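Local coordinates for protein Alp7A (Bacillus subtilis, PDB 5EC0) that binds adenine nucleotide as an actin-like cytoskeletal protein of Bacillus subtilis and probably forms filaments that segregate plasmid DNA, at residues A[13-18]-A[98-103]; A[23-28]-A[360-365]; A[107-112]-A[166-171]; A[67-72]-A[93-98]. All coordinates share one frame; numbering follows the deposited sequence.

In the fold
Helix 95-112 lies against the mixed sheet of the N-terminal half of this actin-like fold, and three of the four contacts use it. Contact 4 sits at its start, contact 1 on its next turns, sharing Y98 and centred about 9 Å from contact 4, and contact 3 at its end, with a centre about 14 Å from that of contact 1. Contact 2 turns to the nucleotide instead: segment 23-28 pairs with segment 13-18 of contact 1, Y15 O lying 2.9 Å from L26 N, and reaches segment 360-365 beside the adenine. Contacts 1 and 2 both touch ADP, whereas contacts 3 and 4 lie away from it.

Contact 1: residues A[13-18]-A[98-103]; sequences SMYMNL and YVTFLA. With ADP (adenosine-5'-diphosphate), chain D.
Hairpin strand 14-19 of the actin-like fold, which follows the ADP-binding residues N12 and S13, meets helix 95-112 through Y15 and T100, and the meeting shows how one strand can serve a nucleotide site at its start and a domain core along its length. The methyl CG2 of T100 lies over one face of the Y15 ring, 3.9 Å from the ring centroid and 28° off the ring normal, a CH-pi contact. It sits nearest the root of the ring, 3.5 Å from Y15 CD2 and 3.6 Å from Y15 CG, while the two side chains run antiparallel alongside one another. T100 CG2 is turned anti to its own backbone nitrogen, which leaves OG1 beside that nitrogen, where it hydrogen-bonds to the carbonyl oxygen of I96 one helical turn back. The threonine therefore spends its hydroxyl on the helix and gives its methyl to the tyrosine. Farther out, Y15 OH comes to 4.0 Å from F101 CA, and the F101 ring is directed elsewhere, to F125 and F151. M6 and V8 of strand 2-10 also touch Y15. At the other end of the segment, S13 CB lies 3.0 Å from O3B of the ADP beta-phosphate. The chemistry across the strand-helix interface is thus apolar even where polar groups are present: Y15 OH is buried with no hydrogen-bonding partner in the model, a cost probably offset by the packing of the ring, and what joins strand and helix here is van der Waals and CH-pi contact.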
# COMPACT_ATOMS: atom_id res chain seq x y z
N SER A 13 -5.34 0.59 -4.22
CA SER A 13 -6.40 -0.32 -3.80
C SER A 13 -6.76 -0.11 -2.34
O SER A 13 -7.94 0.00 -1.99
CB SER A 13 -5.96 -1.77 -4.03
OG SER A 13 -6.90 -2.69 -3.48
N MET A 14 -5.74 -0.04 -1.49
CA MET A 14 -5.92 0.17 -0.07
C MET A 14 -4.97 1.27 0.42
O MET A 14 -3.81 1.31 0.05
CB MET A 14 -5.65 -1.12 0.73
CG MET A 14 -6.59 -2.30 0.43
SD MET A 14 -8.33 -2.05 0.85
CE MET A 14 -8.27 -2.02 2.62
N TYR A 15 -5.50 2.16 1.25
CA TYR A 15 -4.73 2.97 2.18
C TYR A 15 -4.31 2.05 3.32
O TYR A 15 -5.15 1.37 3.89
CB TYR A 15 -5.60 4.14 2.69
CG TYR A 15 -5.04 4.87 3.89
CD1 TYR A 15 -5.22 4.38 5.18
CD2 TYR A 15 -4.34 6.06 3.73
CE1 TYR A 15 -4.70 5.04 6.28
CE2 TYR A 15 -3.84 6.75 4.84
CZ TYR A 15 -4.01 6.22 6.10
OH TYR A 15 -3.51 6.89 7.19
N MET A 16 -3.02 2.03 3.66
CA MET A 16 -2.54 1.19 4.76
C MET A 16 -1.62 2.01 5.61
O MET A 16 -0.86 2.84 5.10
CB MET A 16 -1.83 -0.07 4.24
CG MET A 16 -2.50 -0.74 3.03
SD MET A 16 -1.60 -2.19 2.51
CE MET A 16 -0.02 -1.45 2.16
N ASN A 17 -1.65 1.79 6.92
CA ASN A 17 -0.78 2.63 7.71
C ASN A 17 -0.36 1.85 8.97
O ASN A 17 -1.10 1.00 9.47
CB ASN A 17 -1.52 3.95 8.04
CG ASN A 17 -2.66 3.75 9.02
OD1 ASN A 17 -2.43 3.46 10.19
ND2 ASN A 17 -3.83 3.55 8.48
N LEU A 18 0.80 2.17 9.51
CA LEU A 18 1.14 1.68 10.83
C LEU A 18 1.25 2.85 11.79
O LEU A 18 1.99 3.81 11.54
CB LEU A 18 2.45 0.89 10.80
CG LEU A 18 2.58 -0.44 10.08
CD1 LEU A 18 4.06 -0.75 9.79
CD2 LEU A 18 1.98 -1.52 10.96
N TYR A 98 -4.63 13.29 1.51
CA TYR A 98 -4.68 14.15 2.68
C TYR A 98 -5.96 13.91 3.51
O TYR A 98 -5.90 13.77 4.74
CB TYR A 98 -4.58 15.61 2.24
CG TYR A 98 -4.79 16.62 3.34
CD1 TYR A 98 -3.82 16.82 4.32
CD2 TYR A 98 -5.94 17.39 3.39
CE1 TYR A 98 -4.00 17.74 5.33
CE2 TYR A 98 -6.13 18.33 4.39
CZ TYR A 98 -5.16 18.49 5.36
OH TYR A 98 -5.35 19.42 6.36
N VAL A 99 -7.11 13.84 2.84
CA VAL A 99 -8.37 13.59 3.54
C VAL A 99 -8.38 12.18 4.15
O VAL A 99 -8.80 11.99 5.29
CB VAL A 99 -9.57 13.78 2.58
CG1 VAL A 99 -10.87 13.21 3.17
CG2 VAL A 99 -9.72 15.27 2.24
N THR A 100 -7.89 11.19 3.42
CA THR A 100 -7.82 9.85 3.98
C THR A 100 -6.96 9.81 5.25
O THR A 100 -7.35 9.22 6.26
CB THR A 100 -7.29 8.84 2.96
OG1 THR A 100 -8.00 9.02 1.73
CG2 THR A 100 -7.53 7.42 3.45
N PHE A 101 -5.80 10.48 5.22
CA PHE A 101 -4.93 10.55 6.38
C PHE A 101 -5.64 11.12 7.62
O PHE A 101 -5.50 10.60 8.72
CB PHE A 101 -3.68 11.38 6.04
CG PHE A 101 -3.09 12.13 7.19
CD1 PHE A 101 -2.31 11.48 8.14
CD2 PHE A 101 -3.28 13.51 7.31
CE1 PHE A 101 -1.74 12.19 9.21
CE2 PHE A 101 -2.71 14.23 8.37
CZ PHE A 101 -1.94 13.57 9.32
N LEU A 102 -6.42 12.18 7.41
CA LEU A 102 -7.11 12.85 8.51
C LEU A 102 -8.15 11.95 9.16
O LEU A 102 -8.24 11.85 10.39
CB LEU A 102 -7.79 14.14 8.03
CG LEU A 102 -6.92 15.30 7.58
CD1 LEU A 102 -7.81 16.45 7.06
CD2 LEU A 102 -6.01 15.78 8.72
N ALA A 103 -8.94 11.30 8.31
CA ALA A 103 -9.96 10.35 8.75
C ALA A 103 -9.32 9.13 9.44
O ALA A 103 -9.81 8.67 10.48
CB ALA A 103 -10.82 9.91 7.56
PB ADP D . -2.12 -1.13 -5.79
O1B ADP D . -1.77 -0.21 -4.63
O2B ADP D . -1.69 -0.66 -7.17
O3B ADP D . -3.53 -1.66 -5.82
PA ADP D . -1.22 -3.35 -4.16
O1A ADP D . -2.03 -2.70 -3.07
O2A ADP D . 0.19 -3.83 -3.89
O3A ADP D . -1.22 -2.45 -5.51
O5' ADP D . -2.05 -4.59 -4.73
C5' ADP D . -3.46 -4.67 -4.66
C4' ADP D . -3.77 -6.13 -4.96
O4' ADP D . -3.43 -6.89 -3.80
C3' ADP D . -5.23 -6.42 -5.22
O3' ADP D . -5.48 -6.50 -6.62
C2' ADP D . -5.46 -7.78 -4.59
O2' ADP D . -5.64 -8.73 -5.64
C1' ADP D . -4.18 -8.10 -3.83
N9 ADP D . -4.38 -8.56 -2.44
C8 ADP D . -3.75 -9.64 -1.93
N7 ADP D . -4.11 -9.85 -0.64
C5 ADP D . -4.97 -8.87 -0.31
C6 ADP D . -5.71 -8.54 0.93
N6 ADP D . -5.56 -9.31 2.03
N1 ADP D . -6.51 -7.45 0.89
C2 ADP D . -6.64 -6.71 -0.23
N3 ADP D . -6.00 -6.95 -1.40
C4 ADP D . -5.16 -8.02 -1.49

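Contact 2: residues A[23-28]-A[360-365]. With ADP (adenosine-5'-diphosphate), chain D.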
# COMPACT_ATOMS: atom_id res chain seq x y z
N PHE A 23 -1.37 -1.81 12.96
CA PHE A 23 -1.83 -1.88 11.57
C PHE A 23 -3.36 -1.80 11.39
O PHE A 23 -4.12 -2.46 12.11
CB PHE A 23 -1.32 -3.17 10.92
CG PHE A 23 -1.80 -3.37 9.51
CD1 PHE A 23 -1.14 -2.77 8.44
CD2 PHE A 23 -2.94 -4.14 9.25
CE1 PHE A 23 -1.58 -2.93 7.13
CE2 PHE A 23 -3.40 -4.31 7.94
CZ PHE A 23 -2.72 -3.70 6.88
N PHE A 24 -3.79 -1.00 10.43
CA PHE A 24 -5.14 -1.11 9.86
C PHE A 24 -5.11 -0.50 8.47
O PHE A 24 -4.16 0.20 8.12
CB PHE A 24 -6.22 -0.45 10.75
CG PHE A 24 -6.12 1.05 10.84
CD1 PHE A 24 -6.71 1.85 9.87
CD2 PHE A 24 -5.46 1.65 11.90
CE1 PHE A 24 -6.62 3.24 9.95
CE2 PHE A 24 -5.39 3.04 11.99
CZ PHE A 24 -5.97 3.84 11.01
N GLU A 25 -6.14 -0.79 7.69
CA GLU A 25 -6.23 -0.31 6.32
C GLU A 25 -7.67 0.04 5.97
O GLU A 25 -8.61 -0.39 6.64
CB GLU A 25 -5.67 -1.35 5.35
CG GLU A 25 -6.17 -2.76 5.55
CD GLU A 25 -5.62 -3.74 4.51
OE1 GLU A 25 -5.11 -3.27 3.48
OE2 GLU A 25 -5.71 -4.97 4.70
N LEU A 26 -7.83 0.84 4.92
CA LEU A 26 -9.12 1.38 4.51
C LEU A 26 -9.17 1.32 3.01
O LEU A 26 -8.14 1.50 2.36
CB LEU A 26 -9.29 2.85 4.94
CG LEU A 26 -9.17 3.29 6.40
CD1 LEU A 26 -9.10 4.82 6.47
CD2 LEU A 26 -10.36 2.77 7.19
N PRO A 27 -10.36 1.10 2.45
CA PRO A 27 -10.55 1.27 1.01
C PRO A 27 -10.14 2.68 0.60
O PRO A 27 -10.33 3.60 1.39
CB PRO A 27 -12.05 1.05 0.81
CG PRO A 27 -12.46 0.20 1.97
CD PRO A 27 -11.58 0.59 3.12
N THR A 28 -9.58 2.84 -0.60
CA THR A 28 -9.01 4.12 -1.03
C THR A 28 -10.06 5.19 -1.36
O THR A 28 -9.76 6.38 -1.35
CB THR A 28 -8.08 3.89 -2.26
OG1 THR A 28 -6.99 3.05 -1.88
CG2 THR A 28 -7.50 5.20 -2.78
N ASP A 360 5.15 -11.30 3.34
CA ASP A 360 4.62 -9.95 3.59
C ASP A 360 4.74 -9.10 2.34
O ASP A 360 5.01 -7.89 2.44
CB ASP A 360 5.35 -9.27 4.75
CG ASP A 360 5.25 -10.05 6.05
OD1 ASP A 360 4.14 -10.49 6.40
OD2 ASP A 360 6.29 -10.21 6.72
N ALA A 361 4.56 -9.73 1.18
CA ALA A 361 4.71 -9.04 -0.10
C ALA A 361 3.78 -7.83 -0.19
O ALA A 361 4.21 -6.76 -0.63
CB ALA A 361 4.45 -10.00 -1.24
N ARG A 362 2.53 -7.97 0.22
CA ARG A 362 1.62 -6.83 0.15
C ARG A 362 2.04 -5.67 1.07
O ARG A 362 1.80 -4.51 0.76
CB ARG A 362 0.19 -7.25 0.47
CG ARG A 362 -0.83 -6.19 0.11
CD ARG A 362 -2.28 -6.75 0.08
NE ARG A 362 -2.78 -7.10 1.41
CZ ARG A 362 -3.51 -6.28 2.17
NH1 ARG A 362 -3.81 -5.07 1.72
NH2 ARG A 362 -3.94 -6.65 3.37
N LEU A 363 2.69 -5.98 2.19
CA LEU A 363 3.00 -4.95 3.17
C LEU A 363 4.46 -4.50 3.17
O LEU A 363 4.86 -3.70 4.02
CB LEU A 363 2.64 -5.43 4.57
CG LEU A 363 1.16 -5.75 4.84
CD1 LEU A 363 0.91 -5.97 6.34
CD2 LEU A 363 0.26 -4.68 4.28
N LEU A 364 5.25 -4.99 2.20
CA LEU A 364 6.71 -4.77 2.23
C LEU A 364 7.11 -3.27 2.20
O LEU A 364 7.99 -2.84 2.96
CB LEU A 364 7.39 -5.51 1.07
CG LEU A 364 8.84 -5.92 1.32
CD1 LEU A 364 8.92 -6.95 2.45
CD2 LEU A 364 9.52 -6.46 0.05
N ASN A 365 6.48 -2.49 1.32
CA ASN A 365 6.75 -1.05 1.28
C ASN A 365 6.50 -0.39 2.66
O ASN A 365 7.38 0.30 3.20
CB ASN A 365 5.88 -0.36 0.21
CG ASN A 365 6.46 -0.49 -1.20
OD1 ASN A 365 7.67 -0.43 -1.40
ND2 ASN A 365 5.58 -0.68 -2.18
PB ADP D . -2.12 -1.13 -5.79
O1B ADP D . -1.77 -0.21 -4.63
O2B ADP D . -1.69 -0.66 -7.17
O3B ADP D . -3.53 -1.66 -5.82
PA ADP D . -1.22 -3.35 -4.16
O1A ADP D . -2.03 -2.70 -3.07
O2A ADP D . 0.19 -3.83 -3.89
O3A ADP D . -1.22 -2.45 -5.51
O5' ADP D . -2.05 -4.59 -4.73
C5' ADP D . -3.46 -4.67 -4.66
C4' ADP D . -3.77 -6.13 -4.96
O4' ADP D . -3.43 -6.89 -3.80
C3' ADP D . -5.23 -6.42 -5.22
O3' ADP D . -5.48 -6.50 -6.62
C2' ADP D . -5.46 -7.78 -4.59
O2' ADP D . -5.64 -8.73 -5.64
C1' ADP D . -4.18 -8.10 -3.83
N9 ADP D . -4.38 -8.56 -2.44
C8 ADP D . -3.75 -9.64 -1.93
N7 ADP D . -4.11 -9.85 -0.64
C5 ADP D . -4.97 -8.87 -0.31
C6 ADP D . -5.71 -8.54 0.93
N6 ADP D . -5.56 -9.31 2.03
N1 ADP D . -6.51 -7.45 0.89
C2 ADP D . -6.64 -6.71 -0.23
N3 ADP D . -6.00 -6.95 -1.40
C4 ADP D . -5.16 -8.02 -1.49
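E25 and R362 form the tight part of this contact, a two-pronged, end-on salt bridge. R362 NH1 gives a hydrogen bond of 2.8 Å to E25 OE1, R362 NH2 gives another of 2.8 Å to E25 OE2, and both are nearly straight. The carboxylate and guanidinium planes are only 21° apart, and both oxygens lie close to the guanidinium plane, so the paired bonds hold that group against rotation. One face of it is left to the nucleotide: R362 NE is 3.3 Å from ADP C6, and the arginine chain, bent at chi3 (69°), lays CD over the adenine as well, 3.4 Å from ADP C5. E332 holds the backbone of the same residue, accepting a hydrogen bond from R362 N. Here E25 acts as a second-shell residue, positioning the arginine that covers the base. The looser side is apolar, a van der Waals touch in which L363 CD2 approaches F23 CE1 at 3.8 Å and L363 CD1 lies over a face of the ring. Solvent reaches both parts, and L366 of the following helix also touches F23. The arrangement belongs to the nucleotide cleft of the actin-like ATPase fold, where residues from the two halves of the chain come together around bound ADP.

Contact 3: residues A[107-112]-A[166-171]; sequences YYQALK and KELTIK
Q109, near the end of helix 95-112, faces K166 and L168 of strand 166-179 where the helix packs on the large mixed sheet of the actin-like fold. The glutamine illustrates how a single side chain can be apolar at its base and polar at its tip. Its CB lies 4.1 Å from L168 CD2, and its CG comes to 3.9 Å from L168 CD1, so that the two leucine methyls follow the first carbons of the chain. A bend at chi2 (-78°) then turns the amide toward the lysine. CD still feels the leucine, at 4.1 Å from L168 CD1, but beyond it OE1 accepts a hydrogen bond of 2.9 Å from K166 NZ, while NE2 reaches forward, past the end of the helix, to donate to the carbonyl oxygen of K114. Both ends of the amide are therefore engaged, which fixes its rotation. The lysine is shared: NZ also gives hydrogen bonds to the backbone oxygens of D117, its strongest partner, and of R115, and thereby ties the loop after the helix to the start of strand 166-179. V120 of the neighbouring strand touches both Q109 and L168, continuing the apolar layer. The K166 ammonium does not approach along a lone pair of Q109 OE1: it stands 39° out of the carbonyl plane, with a C=O...N angle of 116°.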
# COMPACT_ATOMS: atom_id res chain seq x y z
N TYR A 107 -9.86 8.13 13.27
CA TYR A 107 -10.30 6.78 13.60
C TYR A 107 -9.43 6.15 14.68
O TYR A 107 -9.94 5.56 15.65
CB TYR A 107 -10.29 5.90 12.36
CG TYR A 107 -10.46 4.44 12.72
CD1 TYR A 107 -11.65 3.99 13.29
CD2 TYR A 107 -9.43 3.53 12.52
CE1 TYR A 107 -11.81 2.66 13.63
CE2 TYR A 107 -9.59 2.20 12.86
CZ TYR A 107 -10.78 1.78 13.42
OH TYR A 107 -10.93 0.46 13.76
N TYR A 108 -8.12 6.25 14.51
CA TYR A 108 -7.20 5.68 15.48
C TYR A 108 -7.37 6.37 16.84
O TYR A 108 -7.31 5.71 17.88
CB TYR A 108 -5.75 5.82 15.01
CG TYR A 108 -4.74 5.26 15.98
CD1 TYR A 108 -4.39 3.91 15.96
CD2 TYR A 108 -4.12 6.09 16.91
CE1 TYR A 108 -3.46 3.40 16.84
CE2 TYR A 108 -3.19 5.58 17.81
CZ TYR A 108 -2.86 4.23 17.77
OH TYR A 108 -1.92 3.73 18.65
N GLN A 109 -7.61 7.68 16.82
CA GLN A 109 -7.82 8.42 18.05
C GLN A 109 -9.08 7.93 18.77
O GLN A 109 -9.08 7.77 19.99
CB GLN A 109 -7.93 9.93 17.79
CG GLN A 109 -7.77 10.78 19.03
CD GLN A 109 -9.01 10.83 19.94
OE1 GLN A 109 -10.15 10.92 19.48
NE2 GLN A 109 -8.78 10.78 21.25
N ALA A 110 -10.15 7.71 18.00
CA ALA A 110 -11.41 7.24 18.57
C ALA A 110 -11.27 5.82 19.11
O ALA A 110 -11.84 5.49 20.15
CB ALA A 110 -12.52 7.30 17.54
N LEU A 111 -10.52 4.99 18.40
CA LEU A 111 -10.32 3.60 18.79
C LEU A 111 -9.48 3.47 20.05
O LEU A 111 -9.87 2.79 20.99
CB LEU A 111 -9.66 2.81 17.65
CG LEU A 111 -9.54 1.29 17.82
CD1 LEU A 111 -10.92 0.63 17.89
CD2 LEU A 111 -8.71 0.67 16.69
N LYS A 112 -8.32 4.14 20.08
CA LYS A 112 -7.35 3.92 21.15
C LYS A 112 -7.24 5.05 22.18
O LYS A 112 -6.52 4.91 23.16
CB LYS A 112 -5.96 3.68 20.55
CG LYS A 112 -5.90 2.61 19.48
CD LYS A 112 -5.99 1.20 20.08
CE LYS A 112 -5.43 0.17 19.09
NZ LYS A 112 -5.23 -1.20 19.68
N LYS A 166 -16.52 15.29 16.94
CA LYS A 166 -15.55 16.21 17.53
C LYS A 166 -14.77 16.87 16.40
O LYS A 166 -14.74 16.35 15.28
CB LYS A 166 -14.57 15.50 18.48
CG LYS A 166 -13.69 14.45 17.81
CD LYS A 166 -12.53 14.02 18.70
CE LYS A 166 -13.01 13.21 19.90
NZ LYS A 166 -11.89 12.79 20.79
N GLU A 167 -14.15 18.01 16.69
CA GLU A 167 -13.10 18.53 15.83
C GLU A 167 -11.73 18.21 16.42
O GLU A 167 -11.38 18.63 17.53
CB GLU A 167 -13.24 20.04 15.62
CG GLU A 167 -12.35 20.56 14.51
CD GLU A 167 -12.58 22.03 14.21
OE1 GLU A 167 -12.91 22.79 15.16
OE2 GLU A 167 -12.43 22.43 13.03
N LEU A 168 -10.94 17.46 15.67
CA LEU A 168 -9.65 17.01 16.14
C LEU A 168 -8.56 17.89 15.54
O LEU A 168 -8.51 18.07 14.31
CB LEU A 168 -9.44 15.54 15.76
CG LEU A 168 -8.39 14.65 16.41
CD1 LEU A 168 -8.79 14.29 17.82
CD2 LEU A 168 -8.24 13.39 15.57
N THR A 169 -7.72 18.46 16.39
CA THR A 169 -6.50 19.11 15.89
C THR A 169 -5.37 18.09 15.83
O THR A 169 -5.08 17.41 16.81
CB THR A 169 -6.09 20.31 16.76
OG1 THR A 169 -7.17 21.24 16.82
CG2 THR A 169 -4.88 21.02 16.18
N ILE A 170 -4.74 17.99 14.66
CA ILE A 170 -3.64 17.05 14.43
C ILE A 170 -2.36 17.80 14.08
O ILE A 170 -2.30 18.51 13.08
CB ILE A 170 -3.98 16.04 13.29
CG1 ILE A 170 -5.21 15.19 13.67
CG2 ILE A 170 -2.81 15.14 12.97
CD1 ILE A 170 -5.91 14.57 12.46
N LYS A 171 -1.33 17.64 14.92
CA LYS A 171 -0.05 18.33 14.75
C LYS A 171 1.06 17.37 14.38
O LYS A 171 1.45 16.51 15.17
CB LYS A 171 0.34 19.10 16.01
CG LYS A 171 -0.55 20.33 16.26
CD LYS A 171 -0.40 20.84 17.68
CE LYS A 171 -1.16 22.13 17.88
NZ LYS A 171 -1.21 22.51 19.32

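Contact 4: residues A[67-72]-A[93-98]; sequences RYFLVG and ESHIPY
H95, in the first turn of helix 95-112, meets R67 and F69 of strand 65-71, where the helix starts across the eight-stranded mixed sheet of this actin-like fold. Two kinds of contact cross the interface. The first is aromatic: the rings of F69 and H95 are inclined at 44° with centroids 5.6 Å apart, and the closest atoms are F69 CE2 and H95 CD2 at 3.7 Å. The second involves the guanidinium group, for R67 NH2 lies over one face of the imidazole, toward its rim, 3.8 Å from H95 CE1. The guanidinium and imidazole planes are 66° apart, so the two groups do not stack flat. R67 NH2 has its stronger partner in E32, with which it forms a salt bridge; that carboxylate probably eases the approach of the arginine to a histidine that might itself carry charge. The imidazole is lifted to both partners by its first torsion (58°), which places CG between the backbone nitrogen and the carbonyl carbon. F69 in turn continues the apolar layer inward to V99, one turn along the helix. Within the helix start itself, and apart from the interface, S94 at the N-cap accepts through OG a hydrogen bond from I96 N at 3.1 Å.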
# COMPACT_ATOMS: atom_id res chain seq x y z
N ARG A 67 -15.33 21.41 3.65
CA ARG A 67 -15.85 20.41 2.72
C ARG A 67 -16.06 19.04 3.36
O ARG A 67 -15.38 18.66 4.32
CB ARG A 67 -14.92 20.32 1.50
CG ARG A 67 -14.96 21.60 0.65
CD ARG A 67 -13.76 21.73 -0.27
NE ARG A 67 -13.65 20.60 -1.18
CZ ARG A 67 -12.65 20.41 -2.03
NH1 ARG A 67 -11.64 21.27 -2.07
NH2 ARG A 67 -12.64 19.35 -2.83
N TYR A 68 -17.04 18.31 2.84
CA TYR A 68 -17.57 17.10 3.47
C TYR A 68 -17.23 15.84 2.65
O TYR A 68 -17.48 15.79 1.44
CB TYR A 68 -19.10 17.24 3.67
CG TYR A 68 -19.47 18.44 4.52
CD1 TYR A 68 -19.57 19.72 3.97
CD2 TYR A 68 -19.70 18.31 5.89
CE1 TYR A 68 -19.89 20.83 4.76
CE2 TYR A 68 -20.03 19.40 6.68
CZ TYR A 68 -20.12 20.66 6.11
OH TYR A 68 -20.44 21.74 6.91
N PHE A 69 -16.65 14.84 3.29
CA PHE A 69 -16.16 13.65 2.59
C PHE A 69 -16.59 12.34 3.22
O PHE A 69 -16.51 12.17 4.43
CB PHE A 69 -14.62 13.64 2.51
CG PHE A 69 -14.03 14.88 1.89
CD1 PHE A 69 -13.71 15.98 2.68
CD2 PHE A 69 -13.78 14.93 0.53
CE1 PHE A 69 -13.18 17.13 2.11
CE2 PHE A 69 -13.25 16.08 -0.05
CZ PHE A 69 -12.95 17.18 0.74
N LEU A 70 -17.03 11.42 2.37
CA LEU A 70 -17.14 10.01 2.72
C LEU A 70 -15.79 9.36 2.45
O LEU A 70 -15.22 9.54 1.38
CB LEU A 70 -18.25 9.32 1.92
CG LEU A 70 -19.66 9.90 2.05
CD1 LEU A 70 -20.64 9.34 1.00
CD2 LEU A 70 -20.18 9.66 3.46
N VAL A 71 -15.29 8.59 3.42
CA VAL A 71 -13.98 7.98 3.32
C VAL A 71 -14.02 6.47 3.55
O VAL A 71 -14.68 6.00 4.48
CB VAL A 71 -13.01 8.57 4.36
CG1 VAL A 71 -11.64 7.92 4.22
CG2 VAL A 71 -12.96 10.10 4.27
N GLY A 72 -13.30 5.72 2.73
CA GLY A 72 -13.20 4.29 2.94
C GLY A 72 -14.47 3.56 2.55
O GLY A 72 -15.13 3.91 1.56
N GLU A 93 -0.85 16.70 -5.43
CA GLU A 93 -1.78 17.82 -5.62
C GLU A 93 -3.25 17.45 -5.36
O GLU A 93 -4.09 18.33 -5.21
CB GLU A 93 -1.60 18.38 -7.03
CG GLU A 93 -0.20 18.95 -7.24
CD GLU A 93 0.08 19.28 -8.69
OE1 GLU A 93 -0.56 18.66 -9.56
OE2 GLU A 93 0.93 20.16 -8.96
N SER A 94 -3.54 16.16 -5.29
CA SER A 94 -4.88 15.69 -4.96
C SER A 94 -5.14 15.70 -3.46
O SER A 94 -4.26 15.36 -2.67
CB SER A 94 -5.09 14.27 -5.49
OG SER A 94 -6.23 13.70 -4.90
N HIS A 95 -6.35 16.08 -3.08
CA HIS A 95 -6.75 16.15 -1.68
C HIS A 95 -7.08 14.78 -1.09
O HIS A 95 -7.13 14.61 0.13
CB HIS A 95 -7.96 17.07 -1.54
CG HIS A 95 -9.14 16.63 -2.36
ND1 HIS A 95 -9.37 17.09 -3.63
CD2 HIS A 95 -10.13 15.74 -2.09
CE1 HIS A 95 -10.46 16.52 -4.11
NE2 HIS A 95 -10.94 15.70 -3.20
N ILE A 96 -7.29 13.80 -1.97
CA ILE A 96 -7.70 12.46 -1.53
C ILE A 96 -6.75 11.80 -0.50
O ILE A 96 -7.23 11.31 0.53
CB ILE A 96 -7.89 11.52 -2.75
CG1 ILE A 96 -9.13 11.94 -3.53
CG2 ILE A 96 -8.00 10.05 -2.32
CD1 ILE A 96 -9.35 11.13 -4.79
N PRO A 97 -5.42 11.78 -0.75
CA PRO A 97 -4.57 11.20 0.30
C PRO A 97 -4.64 11.97 1.62
O PRO A 97 -4.68 11.38 2.70
CB PRO A 97 -3.14 11.30 -0.29
CG PRO A 97 -3.33 11.46 -1.74
CD PRO A 97 -4.64 12.19 -1.93
N TYR A 98 -4.63 13.29 1.51
CA TYR A 98 -4.68 14.15 2.68
C TYR A 98 -5.96 13.91 3.51
O TYR A 98 -5.90 13.77 4.74
CB TYR A 98 -4.58 15.61 2.24
CG TYR A 98 -4.79 16.62 3.34
CD1 TYR A 98 -3.82 16.82 4.32
CD2 TYR A 98 -5.94 17.39 3.39
CE1 TYR A 98 -4.00 17.74 5.33
CE2 TYR A 98 -6.13 18.33 4.39
CZ TYR A 98 -5.16 18.49 5.36
OH TYR A 98 -5.35 19.42 6.36